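Local coordinates for protein acetyltransferase-like, GNAT family (Bacteroides thetaiotaomicron, PDB 3EY5) that probably transfers an acetyl group from acetyl-CoA to an amine of a substrate not yet known, at residues 9-14 and 43-48; 16-21 and 50-55; 73-78 and 107-112; 131-136 and 151-156. One frame throughout, in Å; residues are numbered along the deposited sequence.

Contact 1 of 4, residues 9-14 and 43-48; sequences PITTSD and YTDRIG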
# COMPACT_ATOMS: atom_id res chain seq x y z
N PRO A 9 13.84 -4.99 -0.00
CA PRO A 9 13.93 -3.60 -0.43
C PRO A 9 14.62 -3.53 -1.79
O PRO A 9 15.51 -4.32 -2.10
CB PRO A 9 14.79 -2.95 0.65
CG PRO A 9 14.56 -3.79 1.87
CD PRO A 9 14.30 -5.17 1.39
N ILE A 10 14.19 -2.59 -2.61
CA ILE A 10 14.71 -2.52 -3.94
C ILE A 10 15.04 -1.08 -4.27
O ILE A 10 14.40 -0.16 -3.78
CB ILE A 10 13.73 -3.21 -4.93
CG1 ILE A 10 14.48 -4.11 -5.88
CG2 ILE A 10 12.69 -2.29 -5.61
CD1 ILE A 10 14.56 -5.51 -5.33
N THR A 11 16.11 -0.91 -5.04
CA THR A 11 16.43 0.38 -5.62
C THR A 11 16.25 0.30 -7.15
O THR A 11 16.14 -0.78 -7.72
CB THR A 11 17.84 0.93 -5.19
OG1 THR A 11 18.77 -0.15 -5.01
CG2 THR A 11 17.73 1.71 -3.87
N THR A 12 16.20 1.43 -7.81
CA THR A 12 16.22 1.45 -9.24
C THR A 12 17.59 0.93 -9.77
O THR A 12 17.75 0.74 -10.98
CB THR A 12 16.03 2.87 -9.74
OG1 THR A 12 17.14 3.67 -9.30
CG2 THR A 12 14.74 3.45 -9.22
N SER A 13 18.55 0.73 -8.85
CA SER A 13 19.83 0.06 -9.13
C SER A 13 19.63 -1.42 -9.44
O SER A 13 20.47 -2.04 -10.09
CB SER A 13 20.79 0.21 -7.95
OG SER A 13 21.12 1.58 -7.71
N ASP A 14 18.51 -1.96 -8.96
CA ASP A 14 18.14 -3.34 -9.22
C ASP A 14 17.26 -3.35 -10.45
O ASP A 14 16.05 -3.56 -10.36
CB ASP A 14 17.40 -3.90 -8.02
CG ASP A 14 18.21 -3.79 -6.77
OD1 ASP A 14 19.38 -4.25 -6.80
OD2 ASP A 14 17.71 -3.24 -5.76
N TYR A 43 11.40 8.83 -5.42
CA TYR A 43 11.02 8.46 -4.05
C TYR A 43 11.76 7.20 -3.63
O TYR A 43 12.30 7.11 -2.53
CB TYR A 43 9.49 8.24 -3.95
CG TYR A 43 8.64 9.50 -3.77
CD1 TYR A 43 7.90 9.71 -2.60
CD2 TYR A 43 8.59 10.49 -4.76
CE1 TYR A 43 7.13 10.90 -2.43
CE2 TYR A 43 7.82 11.66 -4.61
CZ TYR A 43 7.10 11.85 -3.45
OH TYR A 43 6.36 13.01 -3.31
N THR A 44 11.78 6.22 -4.52
CA THR A 44 12.45 4.95 -4.25
C THR A 44 13.91 5.14 -3.75
O THR A 44 14.24 4.72 -2.63
CB THR A 44 12.37 4.01 -5.48
OG1 THR A 44 11.00 3.63 -5.70
CG2 THR A 44 13.22 2.76 -5.28
N ASP A 45 14.76 5.80 -4.52
CA ASP A 45 16.17 5.99 -4.09
C ASP A 45 16.44 7.22 -3.23
O ASP A 45 17.41 7.27 -2.49
CB ASP A 45 17.09 6.06 -5.29
CG ASP A 45 16.61 5.23 -6.45
OD1 ASP A 45 16.28 4.03 -6.27
OD2 ASP A 45 16.59 5.81 -7.55
N ARG A 46 15.60 8.24 -3.34
CA ARG A 46 15.87 9.47 -2.61
C ARG A 46 15.31 9.44 -1.18
O ARG A 46 15.97 9.92 -0.26
CB ARG A 46 15.32 10.69 -3.36
CG ARG A 46 16.10 11.14 -4.61
CD ARG A 46 15.80 12.63 -4.88
NE ARG A 46 16.61 13.26 -5.94
CZ ARG A 46 17.77 13.90 -5.77
NH1 ARG A 46 18.40 14.44 -6.81
NH2 ARG A 46 18.33 13.99 -4.56
N ILE A 47 14.11 8.88 -1.00
CA ILE A 47 13.35 9.12 0.23
C ILE A 47 13.50 7.95 1.22
O ILE A 47 13.01 6.83 0.97
CB ILE A 47 11.85 9.47 -0.07
CG1 ILE A 47 11.73 10.82 -0.78
CG2 ILE A 47 11.00 9.47 1.20
CD1 ILE A 47 12.85 11.82 -0.43
N GLY A 48 14.18 8.24 2.33
CA GLY A 48 14.67 7.24 3.28
C GLY A 48 13.61 6.50 4.07
O GLY A 48 13.78 5.32 4.36

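Contact 2 of 4, residues 16-21 and 50-55; sequences QHYKFM and FHNNII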
# COMPACT_ATOMS: atom_id res chain seq x y z
N GLN A 16 16.35 -5.27 -13.06
CA GLN A 16 15.34 -6.29 -13.36
C GLN A 16 14.15 -6.25 -12.40
O GLN A 16 12.98 -6.30 -12.83
CB GLN A 16 15.92 -7.71 -13.39
CG GLN A 16 14.88 -8.81 -13.14
CD GLN A 16 15.30 -10.17 -13.66
OE1 GLN A 16 14.68 -10.71 -14.58
NE2 GLN A 16 16.34 -10.74 -13.06
N HIS A 17 14.44 -6.15 -11.11
CA HIS A 17 13.39 -6.11 -10.12
C HIS A 17 12.60 -4.83 -10.20
O HIS A 17 11.38 -4.86 -10.06
CB HIS A 17 13.95 -6.31 -8.73
CG HIS A 17 14.65 -7.61 -8.56
ND1 HIS A 17 14.32 -8.74 -9.28
CD2 HIS A 17 15.67 -7.98 -7.73
CE1 HIS A 17 15.10 -9.74 -8.91
NE2 HIS A 17 15.93 -9.30 -7.97
N TYR A 18 13.26 -3.70 -10.41
CA TYR A 18 12.52 -2.44 -10.44
C TYR A 18 11.55 -2.36 -11.62
O TYR A 18 10.41 -1.87 -11.46
CB TYR A 18 13.42 -1.22 -10.39
CG TYR A 18 12.62 0.07 -10.22
CD1 TYR A 18 12.35 0.59 -8.95
CD2 TYR A 18 12.12 0.76 -11.34
CE1 TYR A 18 11.62 1.76 -8.80
CE2 TYR A 18 11.39 1.92 -11.20
CZ TYR A 18 11.15 2.43 -9.94
OH TYR A 18 10.41 3.59 -9.82
N LYS A 19 12.00 -2.83 -12.78
CA LYS A 19 11.18 -2.87 -13.98
C LYS A 19 10.00 -3.83 -13.78
O LYS A 19 8.89 -3.54 -14.22
CB LYS A 19 12.01 -3.31 -15.18
CG LYS A 19 11.48 -2.79 -16.51
CD LYS A 19 12.51 -2.97 -17.61
CE LYS A 19 12.11 -2.22 -18.90
NZ LYS A 19 12.63 -0.81 -18.95
N PHE A 20 10.24 -4.96 -13.11
CA PHE A 20 9.18 -5.87 -12.74
C PHE A 20 8.11 -5.17 -11.89
O PHE A 20 6.92 -5.26 -12.18
CB PHE A 20 9.73 -7.09 -11.97
CG PHE A 20 8.67 -7.94 -11.31
CD1 PHE A 20 7.96 -8.89 -12.05
CD2 PHE A 20 8.35 -7.78 -9.96
CE1 PHE A 20 6.98 -9.68 -11.44
CE2 PHE A 20 7.37 -8.57 -9.35
CZ PHE A 20 6.68 -9.51 -10.09
N MSE A 21 8.54 -4.49 -10.83
CA MSE A 21 7.65 -3.73 -9.94
C MSE A 21 6.84 -2.71 -10.77
O MSE A 21 5.60 -2.64 -10.68
CB MSE A 21 8.47 -3.04 -8.84
CG MSE A 21 7.73 -2.06 -7.92
SE MSE A 21 7.59 -0.26 -8.65
CE MSE A 21 6.39 0.48 -7.29
N PHE A 50 10.66 6.00 2.71
CA PHE A 50 9.83 5.36 1.69
C PHE A 50 10.52 4.06 1.28
O PHE A 50 11.73 4.05 0.98
CB PHE A 50 9.56 6.29 0.46
CG PHE A 50 8.81 5.60 -0.68
CD1 PHE A 50 7.46 5.27 -0.54
CD2 PHE A 50 9.47 5.21 -1.85
CE1 PHE A 50 6.76 4.59 -1.56
CE2 PHE A 50 8.78 4.52 -2.88
CZ PHE A 50 7.43 4.22 -2.73
N HIS A 51 9.78 2.97 1.24
CA HIS A 51 10.39 1.69 0.97
C HIS A 51 9.66 0.95 -0.14
O HIS A 51 8.46 0.66 -0.03
CB HIS A 51 10.39 0.83 2.23
CG HIS A 51 11.11 1.44 3.39
ND1 HIS A 51 12.46 1.26 3.61
CD2 HIS A 51 10.68 2.25 4.39
CE1 HIS A 51 12.83 1.92 4.70
NE2 HIS A 51 11.76 2.53 5.19
N ASN A 52 10.40 0.67 -1.20
CA ASN A 52 9.90 -0.11 -2.32
C ASN A 52 10.43 -1.54 -2.23
O ASN A 52 11.64 -1.75 -2.17
CB ASN A 52 10.35 0.56 -3.63
CG ASN A 52 9.50 0.17 -4.82
OD1 ASN A 52 8.88 -0.91 -4.85
ND2 ASN A 52 9.44 1.08 -5.83
N ASN A 53 9.53 -2.53 -2.18
CA ASN A 53 9.95 -3.90 -1.96
C ASN A 53 9.36 -4.88 -2.95
O ASN A 53 8.17 -4.79 -3.27
CB ASN A 53 9.58 -4.40 -0.56
CG ASN A 53 9.99 -3.45 0.53
OD1 ASN A 53 10.99 -3.66 1.22
ND2 ASN A 53 9.18 -2.38 0.74
N ILE A 54 10.19 -5.82 -3.40
CA ILE A 54 9.73 -6.92 -4.23
C ILE A 54 9.39 -8.07 -3.29
O ILE A 54 10.01 -8.26 -2.22
CB ILE A 54 10.73 -7.29 -5.39
CG1 ILE A 54 10.22 -8.48 -6.18
CG2 ILE A 54 12.10 -7.60 -4.83
CD1 ILE A 54 10.96 -8.70 -7.50
N ILE A 55 8.35 -8.81 -3.65
CA ILE A 55 7.92 -9.91 -2.84
C ILE A 55 8.35 -11.19 -3.57
O ILE A 55 8.07 -11.36 -4.76
CB ILE A 55 6.39 -9.88 -2.64
CG1 ILE A 55 5.94 -8.57 -1.95
CG2 ILE A 55 5.97 -11.06 -1.83
CD1 ILE A 55 4.49 -8.37 -2.07

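Contact 3 of 4, residues 73-78 and 107-112; sequences FYYVEH and VLEVER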
# COMPACT_ATOMS: atom_id res chain seq x y z
N PHE A 73 3.95 3.97 13.13
CA PHE A 73 3.17 3.04 12.28
C PHE A 73 3.77 3.04 10.88
O PHE A 73 4.57 3.94 10.54
CB PHE A 73 1.69 3.44 12.18
CG PHE A 73 1.47 4.77 11.51
CD1 PHE A 73 1.08 4.84 10.18
CD2 PHE A 73 1.62 5.94 12.21
CE1 PHE A 73 0.89 6.06 9.56
CE2 PHE A 73 1.44 7.18 11.58
CZ PHE A 73 1.07 7.24 10.26
N TYR A 74 3.32 2.04 10.09
CA TYR A 74 3.63 1.90 8.68
C TYR A 74 2.37 2.12 7.81
O TYR A 74 1.25 1.64 8.15
CB TYR A 74 4.16 0.49 8.40
CG TYR A 74 5.46 0.13 9.10
CD1 TYR A 74 6.66 0.75 8.75
CD2 TYR A 74 5.48 -0.83 10.10
CE1 TYR A 74 7.87 0.41 9.41
CE2 TYR A 74 6.67 -1.19 10.76
CZ TYR A 74 7.86 -0.57 10.40
OH TYR A 74 9.00 -0.93 11.07
N TYR A 75 2.56 2.81 6.68
CA TYR A 75 1.48 3.07 5.73
C TYR A 75 1.77 2.33 4.44
O TYR A 75 2.83 2.55 3.82
CB TYR A 75 1.37 4.56 5.41
CG TYR A 75 0.37 4.82 4.31
CD1 TYR A 75 -0.98 4.48 4.47
CD2 TYR A 75 0.77 5.40 3.10
CE1 TYR A 75 -1.90 4.70 3.46
CE2 TYR A 75 -0.15 5.63 2.07
CZ TYR A 75 -1.48 5.26 2.27
OH TYR A 75 -2.43 5.50 1.30
N VAL A 76 0.86 1.44 4.05
CA VAL A 76 1.05 0.68 2.83
C VAL A 76 0.47 1.49 1.65
O VAL A 76 -0.75 1.76 1.57
CB VAL A 76 0.46 -0.76 2.90
CG1 VAL A 76 0.49 -1.38 1.51
CG2 VAL A 76 1.28 -1.64 3.90
N GLU A 77 1.35 1.92 0.75
CA GLU A 77 0.89 2.77 -0.36
C GLU A 77 0.35 1.90 -1.51
O GLU A 77 -0.84 1.98 -1.86
CB GLU A 77 1.98 3.75 -0.82
CG GLU A 77 1.44 5.03 -1.41
CD GLU A 77 2.50 5.88 -2.09
OE1 GLU A 77 3.68 5.75 -1.75
OE2 GLU A 77 2.17 6.67 -3.00
N HIS A 78 1.18 1.03 -2.08
CA HIS A 78 0.65 0.07 -3.03
C HIS A 78 1.09 -1.32 -2.73
O HIS A 78 2.15 -1.55 -2.18
CB HIS A 78 1.07 0.40 -4.45
CG HIS A 78 0.55 1.70 -4.94
ND1 HIS A 78 1.33 2.83 -5.01
CD2 HIS A 78 -0.68 2.05 -5.35
CE1 HIS A 78 0.60 3.83 -5.46
NE2 HIS A 78 -0.62 3.39 -5.68
N VAL A 107 -1.11 0.64 8.40
CA VAL A 107 -2.27 1.35 7.89
C VAL A 107 -2.30 1.18 6.38
O VAL A 107 -1.26 1.32 5.72
CB VAL A 107 -2.25 2.85 8.27
CG1 VAL A 107 -3.52 3.56 7.76
CG2 VAL A 107 -2.06 3.04 9.84
N LEU A 108 -3.47 0.88 5.84
CA LEU A 108 -3.70 0.99 4.38
C LEU A 108 -5.07 1.65 4.06
O LEU A 108 -5.91 1.80 4.96
CB LEU A 108 -3.56 -0.37 3.71
CG LEU A 108 -4.49 -1.47 4.26
CD1 LEU A 108 -5.91 -1.24 3.85
CD2 LEU A 108 -4.07 -2.79 3.72
N GLU A 109 -5.27 2.06 2.81
CA GLU A 109 -6.57 2.59 2.34
C GLU A 109 -7.29 1.55 1.49
O GLU A 109 -6.64 0.80 0.73
CB GLU A 109 -6.39 3.84 1.48
CG GLU A 109 -5.37 4.86 1.98
CD GLU A 109 -5.28 6.08 1.05
OE1 GLU A 109 -6.00 6.11 0.02
OE2 GLU A 109 -4.49 7.03 1.32
N VAL A 110 -8.60 1.46 1.66
CA VAL A 110 -9.46 0.64 0.81
C VAL A 110 -10.59 1.51 0.26
O VAL A 110 -10.97 2.52 0.84
CB VAL A 110 -10.08 -0.59 1.51
CG1 VAL A 110 -9.01 -1.55 1.93
CG2 VAL A 110 -10.92 -0.18 2.69
N GLU A 111 -11.09 1.09 -0.88
CA GLU A 111 -12.33 1.61 -1.42
C GLU A 111 -13.53 1.43 -0.49
O GLU A 111 -13.59 0.44 0.27
CB GLU A 111 -12.59 0.93 -2.75
CG GLU A 111 -11.96 1.70 -3.88
CD GLU A 111 -12.80 2.93 -4.19
OE1 GLU A 111 -12.39 3.74 -5.05
OE2 GLU A 111 -13.89 3.07 -3.55
N ARG A 112 -14.46 2.39 -0.51
CA ARG A 112 -15.64 2.26 0.34
C ARG A 112 -16.59 1.21 -0.26
O ARG A 112 -16.62 1.04 -1.48
CB ARG A 112 -16.32 3.62 0.60
CG ARG A 112 -15.42 4.57 1.30
CD ARG A 112 -16.22 5.77 1.76
NE ARG A 112 -15.34 6.81 2.25
CZ ARG A 112 -15.76 8.03 2.54
NH1 ARG A 112 -17.04 8.32 2.39
NH2 ARG A 112 -14.91 8.95 2.95
O HOH W 1 -3.15 1.57 1.08

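Contact 4 of 4, residues 131-136 and 151-156; sequences TLWEKD and MYLMVH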
# COMPACT_ATOMS: atom_id res chain seq x y z
N THR A 131 -8.66 -3.96 11.09
CA THR A 131 -9.87 -3.31 11.55
C THR A 131 -10.25 -2.20 10.58
O THR A 131 -9.41 -1.35 10.24
CB THR A 131 -9.68 -2.69 12.95
OG1 THR A 131 -9.30 -3.71 13.88
CG2 THR A 131 -10.97 -2.06 13.45
N LEU A 132 -11.52 -2.20 10.16
CA LEU A 132 -12.06 -1.11 9.34
C LEU A 132 -12.37 0.17 10.15
O LEU A 132 -13.13 0.12 11.11
CB LEU A 132 -13.31 -1.55 8.60
CG LEU A 132 -13.93 -0.44 7.73
CD1 LEU A 132 -12.97 -0.07 6.62
CD2 LEU A 132 -15.28 -0.88 7.17
N TRP A 133 -11.76 1.30 9.77
CA TRP A 133 -12.09 2.60 10.32
C TRP A 133 -13.15 3.30 9.46
O TRP A 133 -12.93 3.57 8.26
CB TRP A 133 -10.83 3.45 10.44
CG TRP A 133 -9.98 3.05 11.61
CD1 TRP A 133 -10.20 1.98 12.49
CD2 TRP A 133 -8.78 3.68 12.06
NE1 TRP A 133 -9.20 1.93 13.43
CE2 TRP A 133 -8.32 2.96 13.19
CE3 TRP A 133 -8.04 4.78 11.60
CZ2 TRP A 133 -7.15 3.31 13.87
CZ3 TRP A 133 -6.88 5.12 12.28
CH2 TRP A 133 -6.45 4.39 13.40
N GLU A 134 -14.30 3.57 10.08
CA GLU A 134 -15.44 4.23 9.44
C GLU A 134 -15.32 5.75 9.49
O GLU A 134 -16.31 6.43 9.79
CB GLU A 134 -16.73 3.84 10.17
CG GLU A 134 -16.73 2.44 10.77
CD GLU A 134 -17.49 1.46 9.91
OE1 GLU A 134 -17.93 0.41 10.43
OE2 GLU A 134 -17.66 1.76 8.70
N LYS A 135 -14.14 6.28 9.25
CA LYS A 135 -13.96 7.71 9.35
C LYS A 135 -14.12 8.21 7.94
O LYS A 135 -13.88 7.48 6.99
CB LYS A 135 -12.58 8.01 9.94
CG LYS A 135 -12.42 7.48 11.36
CD LYS A 135 -13.00 8.48 12.34
CE LYS A 135 -13.39 7.88 13.67
NZ LYS A 135 -13.70 9.06 14.60
N ASP A 136 -14.53 9.45 7.78
CA ASP A 136 -14.76 9.99 6.45
C ASP A 136 -13.41 10.38 5.79
O ASP A 136 -13.12 11.56 5.58
CB ASP A 136 -15.69 11.21 6.54
CG ASP A 136 -16.15 11.71 5.16
OD1 ASP A 136 -16.17 10.89 4.20
OD2 ASP A 136 -16.48 12.92 5.04
N MSE A 151 -12.43 6.97 0.66
CA MSE A 151 -11.82 5.68 0.98
C MSE A 151 -12.05 5.46 2.42
O MSE A 151 -12.57 6.32 3.10
CB MSE A 151 -10.32 5.70 0.77
CG MSE A 151 -9.96 6.19 -0.57
SE MSE A 151 -9.92 4.74 -1.88
CE MSE A 151 -8.05 5.18 -1.99
N TYR A 152 -11.63 4.30 2.91
CA TYR A 152 -11.61 4.05 4.35
C TYR A 152 -10.20 3.63 4.65
O TYR A 152 -9.52 3.02 3.81
CB TYR A 152 -12.56 2.93 4.76
CG TYR A 152 -14.02 3.34 4.83
CD1 TYR A 152 -14.38 4.66 5.21
CD2 TYR A 152 -15.03 2.41 4.58
CE1 TYR A 152 -15.73 5.04 5.31
CE2 TYR A 152 -16.37 2.78 4.68
CZ TYR A 152 -16.71 4.08 5.03
OH TYR A 152 -18.03 4.44 5.10
N LEU A 153 -9.78 3.89 5.86
CA LEU A 153 -8.51 3.33 6.33
C LEU A 153 -8.81 2.01 7.03
O LEU A 153 -9.89 1.82 7.60
CB LEU A 153 -7.81 4.26 7.31
CG LEU A 153 -7.39 5.65 6.84
CD1 LEU A 153 -6.79 6.36 8.09
CD2 LEU A 153 -6.35 5.57 5.67
N MSE A 154 -7.84 1.12 6.99
CA MSE A 154 -7.96 -0.15 7.67
C MSE A 154 -6.65 -0.35 8.37
O MSE A 154 -5.60 -0.06 7.80
CB MSE A 154 -8.22 -1.26 6.67
CG MSE A 154 -9.60 -1.21 6.09
SE MSE A 154 -10.04 -2.89 5.33
CE MSE A 154 -10.30 -3.82 7.04
N VAL A 155 -6.73 -0.81 9.62
CA VAL A 155 -5.57 -0.83 10.49
C VAL A 155 -5.31 -2.20 11.11
O VAL A 155 -6.23 -2.88 11.56
CB VAL A 155 -5.69 0.27 11.59
CG1 VAL A 155 -4.41 0.36 12.42
CG2 VAL A 155 -5.96 1.60 10.91
N HIS A 156 -4.06 -2.62 11.12
CA HIS A 156 -3.72 -3.85 11.83
C HIS A 156 -2.80 -3.41 12.95
O HIS A 156 -1.81 -2.72 12.69
CB HIS A 156 -3.02 -4.85 10.89
CG HIS A 156 -2.50 -6.06 11.59
ND1 HIS A 156 -3.27 -7.18 11.80
CD2 HIS A 156 -1.29 -6.34 12.13
CE1 HIS A 156 -2.56 -8.10 12.43
NE2 HIS A 156 -1.35 -7.61 12.65
O HOH W 2 -11.51 5.45 7.49

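Contact 1 of 4, residues 9-14 and 43-48
T12 and D45 hold the loop 9-14 to the last turn of helix 37-46. The D45 carboxylate takes two bonds from this one threonine. T12 N gives a nearly straight bond to D45 OD1, 3.0 Å at 173°, and meets the syn side of that oxygen. T12 OG1 donates to D45 OD2 over 2.8 Å, also on the syn side but 30° out of the carboxylate plane. OG1 lies between the backbone N and the carbonyl carbon of T12 (chi1 63°), which brings hydroxyl and amide to the same carboxylate. The two side chains cross at about a right angle.

This clasp is the tight part, although D45 itself is exposed. The loose part is beside it, where T11 CB only brushes D45 OD1 at 3.6 Å. T44 forms the buried side, at ordinary van der Waals spacing. Its CB is directed at the loop, and CG2 sits 3.5 Å from I10 O. Its OG1 bonds to L40 O and to N52 of strand 50-57.

The loop is also braced from within. T11 to D14 form a type I turn. D14 stands at the N-cap position of helix 15-28, but its carboxylate turns back to T11 N, 2.9 Å from OD2, and does not cap the helix. Both carboxylate oxygens of D45 are gripped, which should restrain its rotation. The chemistry implies a polar clasp at the surface over a buried threonine methyl set against the loop backbone.

Contact 2 of 4, residues 16-21 and 50-55
I54 and N52 are the strand residues most buried here. N52 meets M21, and I54 meets H17 and F20. I54 CD1 lies between the H17 and F20 side chains of helix 15-28. F20 CD2 is 3.7 Å from I54 CD1. On the other ring, H17 ND1 is 3.8 Å from I54 CD1. Both side chains cross that of I54 at about a right angle. CG1 stands opposite the backbone N of I54, and chi2 is extended too, which carries the methyl out to the helix.

N52 and selenomethionine M21 reach for each other from opposite directions. The M21 chain bends at chi2 (-84°) and runs along the N52 amide. M21 CG is 3.5 Å from N52 OD1, while M21 CE is 3.4 Å from N52 ND2. Y18 CE1 also comes within 3.7 Å of N52 ND2, with ring and amide planes 63° apart.

The two segments meet by van der Waals contact. N52 ND2 bonds to T44 OG1 of helix 37-46. N52 OD1 and H17 ND1 are buried by this contact and have no partner in the model. The helix runs nearly square to the strand, at 93°, with axes 9.0 Å apart. It covers part of one face of the central sheet, near strand 6-9, which pairs with 50-57. Helix 15-28 packed across the N-terminal strands of a mixed sheet is consistent with the GNAT fold.

Contact 3 of 4, residues 73-78 and 107-112
Y75 reaches from strand 74-81 across V107 to E109 on strand 106-110. Its CB lies 4.2 Å from V107 O. The ring then extends toward the neighbouring strand, because CG is opposite the backbone N (chi1 173°). CD1 comes closer to the same carbonyl, 3.4 Å from V107 O. CE1 is 3.8 Å from E109 CG, which lies at the ring edge and in its plane. At the tip, Y75 OH is 2.6 Å from E109 OE2, with ring and carboxylate planes 42° apart. The same hydroxyl is hydrogen-bonded to that of Y177, and E109 OE2 to the Y137 hydroxyl.

The two strands are parallel neighbours joined through helix 90-101, a beta-alpha-beta crossover at the core of the GNAT fold. Two backbone bonds hold it here: V107 N to Y74 O at 2.6 Å, and V76 N to V107 O at 2.7 Å. The segment axes make 39°, and the strands part past V76. A water fills the next rung, donating to V76 O and accepting from E109 N. Such a splay, beside the classic beta bulge where E77 and H78 both face T66, is where GNAT enzymes bind acetyl-CoA, so this is probably the cofactor site.

F73 CD1 adds an apolar contact beside the first rung, 3.6 Å from V107 CG2. On the face opposite Y75 and V107, the CB atoms of V76 and L108 are 4.1 Å apart.

Contact 4 of 4, residues 131-136 and 151-156
T131 and V155 form a hydrogen-bonded antiparallel pair. T131 N donates to V155 O at 2.7 Å, and V155 N returns a bond to T131 O at 2.8 Å. Next along the strands, W133 N donates to L153 O at 2.9 Å. There the ladder opens. A water takes the L153 N-H and donates to the carbonyls of W133 and K135, bridging the strands where the chain turns a corner.

On the T131 face, the W133 ring lies against V155. V155 CG2 sits 3.5 Å from the centroid of the six-membered ring and only 8° off its normal, a CH-pi contact over the face. L153 CD1 approaches the same indole obliquely at W133 CE3.

On the L132 face, chi1 of L132 (180°) carries the branch toward strand 149-156, where CD1 meets two neighbours. It lies 3.6 Å from Y152 CB and equally far from M154 CG, M154 being a selenomethionine. E134 CA lies over one face of the Y152 ring, and K135 O is near its edge, 3.4 Å from Y152 CD1.

This antiparallel pairing of two C-terminal strands of the mixed sheet is consistent with the GNAT fold. M154 packs on I122 and Y125 of helix 116-127, and Q126 of that helix touches L132. On the opposite face, L153 meets Y165 and L172 of helix 161-176. Strand 149-156 lies between strand 131-134 and strand 106-110, whose L108 bonds to M154.

How the contacts relate
The four contacts follow the chain in two groups. Contacts 1 and 2 alternate their segments, with centres 8 Å apart. They use successive elements and touch through N52, which has probable hydrogen bonds to I10 and T44. Contacts 3 and 4 come later, in series, with centres 9 Å apart. Strands 106-110 and 149-156 are neighbours there, and the R112-D136 salt bridge joins the two contacts. F50 packs against E77, linking contacts 2 and 3. Contact 3 lies about 5 Å from the chain's centre. Contacts 1 and 4 lie on opposite sides of it, their centres about 29 Å apart. Contacts 2, 3 and 4 all reach one mixed sheet, which ties both ends into a single GNAT-type fold.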